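Local coordinates for IS607 family transposase IS1535 (Mycobacterium tuberculosis, PDB 6DGB), which is an IS607-family serine transposase, present as its C-terminal catalytic domain, that probably binds DNA and carries out strand exchange during transposition, at residues V2-A6 and A62-V67. Numbering follows the deposited sequence.
Sequences VVLYA and ARVIVV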
loop_
_atom_site.group_PDB
_atom_site.type_symbol
_atom_site.label_atom_id
_atom_site.label_comp_id
_atom_site.label_asym_id
_atom_site.label_seq_id
_atom_site.Cartn_x
_atom_site.Cartn_y
_atom_site.Cartn_z
ATOM N N VAL A 2 -19.889 12.438 1.644
ATOM C CA VAL A 2 -18.546 12.903 1.983
ATOM C C VAL A 2 -18.211 12.245 3.310
ATOM O O VAL A 2 -19.007 12.311 4.244
ATOM C CB VAL A 2 -18.415 14.464 2.036
ATOM C CG1 VAL A 2 -16.993 14.907 2.380
ATOM C CG2 VAL A 2 -18.870 15.120 0.735
ATOM N N VAL A 3 -17.064 11.560 3.373
ATOM C CA VAL A 3 -16.612 10.835 4.563
ATOM C C VAL A 3 -15.363 11.514 5.071
ATOM O O VAL A 3 -14.419 11.714 4.313
ATOM C CB VAL A 3 -16.369 9.306 4.314
ATOM C CG1 VAL A 3 -16.053 8.572 5.608
ATOM C CG2 VAL A 3 -17.561 8.655 3.647
ATOM N N LEU A 4 -15.361 11.896 6.343
ATOM C CA LEU A 4 -14.176 12.470 6.936
ATOM C C LEU A 4 -13.534 11.299 7.650
ATOM O O LEU A 4 -14.236 10.557 8.336
ATOM C CB LEU A 4 -14.496 13.622 7.872
ATOM C CG LEU A 4 -15.329 14.788 7.313
ATOM C CD1 LEU A 4 -15.451 15.890 8.339
ATOM C CD2 LEU A 4 -14.747 15.363 6.044
ATOM N N TYR A 5 -12.234 11.056 7.389
ATOM C CA TYR A 5 -11.534 9.906 7.949
ATOM C C TYR A 5 -10.221 10.284 8.669
ATOM O O TYR A 5 -9.362 10.959 8.106
ATOM C CB TYR A 5 -11.328 8.852 6.849
ATOM C CG TYR A 5 -10.588 7.614 7.298
ATOM C CD1 TYR A 5 -11.270 6.523 7.833
ATOM C CD2 TYR A 5 -9.210 7.507 7.138
ATOM C CE1 TYR A 5 -10.594 5.377 8.245
ATOM C CE2 TYR A 5 -8.522 6.359 7.533
ATOM C CZ TYR A 5 -9.219 5.294 8.081
ATOM O OH TYR A 5 -8.526 4.168 8.458
ATOM N N ALA A 6 -10.091 9.832 9.929
ATOM C CA ALA A 6 -8.958 10.048 10.843
ATOM C C ALA A 6 -8.359 8.716 11.255
ATOM O O ALA A 6 -9.096 7.785 11.578
ATOM C CB ALA A 6 -9.426 10.798 12.084
ATOM N N ALA A 62 -19.696 6.495 -0.740
ATOM C CA ALA A 62 -18.610 7.319 -0.184
ATOM C C ALA A 62 -17.825 7.854 -1.382
ATOM O O ALA A 62 -16.781 7.302 -1.756
ATOM C CB ALA A 62 -17.727 6.482 0.743
ATOM N N ARG A 63 -18.405 8.876 -2.051
ATOM C CA ARG A 63 -17.857 9.490 -3.263
ATOM C C ARG A 63 -16.612 10.308 -2.956
ATOM O O ARG A 63 -15.703 10.340 -3.772
ATOM C CB ARG A 63 -18.918 10.343 -3.983
ATOM C CG ARG A 63 -18.665 10.524 -5.494
ATOM C CD ARG A 63 -19.863 10.152 -6.342
ATOM N NE ARG A 63 -20.214 8.753 -6.131
ATOM C CZ ARG A 63 -19.989 7.772 -6.994
ATOM N NH1 ARG A 63 -19.433 8.030 -8.171
ATOM N NH2 ARG A 63 -20.325 6.526 -6.692
ATOM N N VAL A 64 -16.578 10.982 -1.801
ATOM C CA VAL A 64 -15.456 11.812 -1.392
ATOM C C VAL A 64 -14.957 11.326 -0.036
ATOM O O VAL A 64 -15.731 11.186 0.904
ATOM C CB VAL A 64 -15.842 13.319 -1.445
ATOM C CG1 VAL A 64 -14.938 14.190 -0.580
ATOM C CG2 VAL A 64 -15.826 13.822 -2.876
ATOM N N ILE A 65 -13.674 11.009 0.029
ATOM C CA ILE A 65 -13.008 10.533 1.234
ATOM C C ILE A 65 -11.945 11.564 1.578
ATOM O O ILE A 65 -10.943 11.710 0.859
ATOM C CB ILE A 65 -12.428 9.098 1.053
ATOM C CG1 ILE A 65 -13.566 8.083 0.731
ATOM C CG2 ILE A 65 -11.619 8.675 2.299
ATOM C CD1 ILE A 65 -13.154 6.842 0.245
ATOM N N VAL A 66 -12.172 12.277 2.672
ATOM C CA VAL A 66 -11.301 13.351 3.131
ATOM C C VAL A 66 -10.390 12.864 4.270
ATOM O O VAL A 66 -10.864 12.371 5.303
ATOM C CB VAL A 66 -12.116 14.646 3.489
ATOM C CG1 VAL A 66 -11.207 15.846 3.744
ATOM C CG2 VAL A 66 -13.137 14.983 2.409
ATOM N N VAL A 67 -9.072 13.014 4.053
ATOM C CA VAL A 67 -7.998 12.737 5.024
ATOM C C VAL A 67 -7.189 14.008 5.352
ATOM O O VAL A 67 -7.140 14.917 4.520
ATOM C CB VAL A 67 -7.055 11.601 4.572
ATOM C CG1 VAL A 67 -7.674 10.248 4.854
ATOM C CG2 VAL A 67 -6.630 11.755 3.116
#
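Val3 pairs with Ile65 and Leu4 with Val66 where strand 3-6 runs parallel to strand 64-67, the short axes 4.8 Å apart and twisted 33° against each other. Three backbone hydrogen bonds alternate along the pair: Val3 N to Val64 O, Val66 N to Val3 O and Tyr5 N to Val66 O, each 2.8 Å from donor to acceptor. The one from Val66 N to Val3 O is nearly straight, 176° at the hydrogen. Val66 therefore uses both its N-H and its carbonyl on residues 3 and 5, the usual parallel pattern.

These are neighbouring inner strands of the four-stranded parallel sheet of the resolvase-type catalytic domain, in strand order 2-1-3-4. Strand 37-42 flanks the first, bonding to Leu4 and Ala6, and strand 91-94 flanks the second.

On the face carrying Val2, Leu4, Val64 and Val66, Val2 and Val64 lie side by side and point the same way. With chi1 at -179°, Val2 CG1 is the branch that meets Val64 CG1, at 3.7 Å, and it also touches Val66 CG2. Leu4 runs alongside Val66, its CD2 branch reaching 3.7 Å from Val66 CB; helix 14-30 packs over both through Leu24.

On the opposite face, which carries Val3, Tyr5, Ile65 and Val67, Val3 turns its CG2 branch to Ala62 CB, 3.6 Å away, and Ile56 of helix 51-58 touches Val3, Tyr5 and Ile65. The Tyr5 ring has Val67 CG1 at its edge, 3.9 Å from CD2 and near the ring plane, while its hydroxyl hydrogen-bonds Glu41 on strand 37-42.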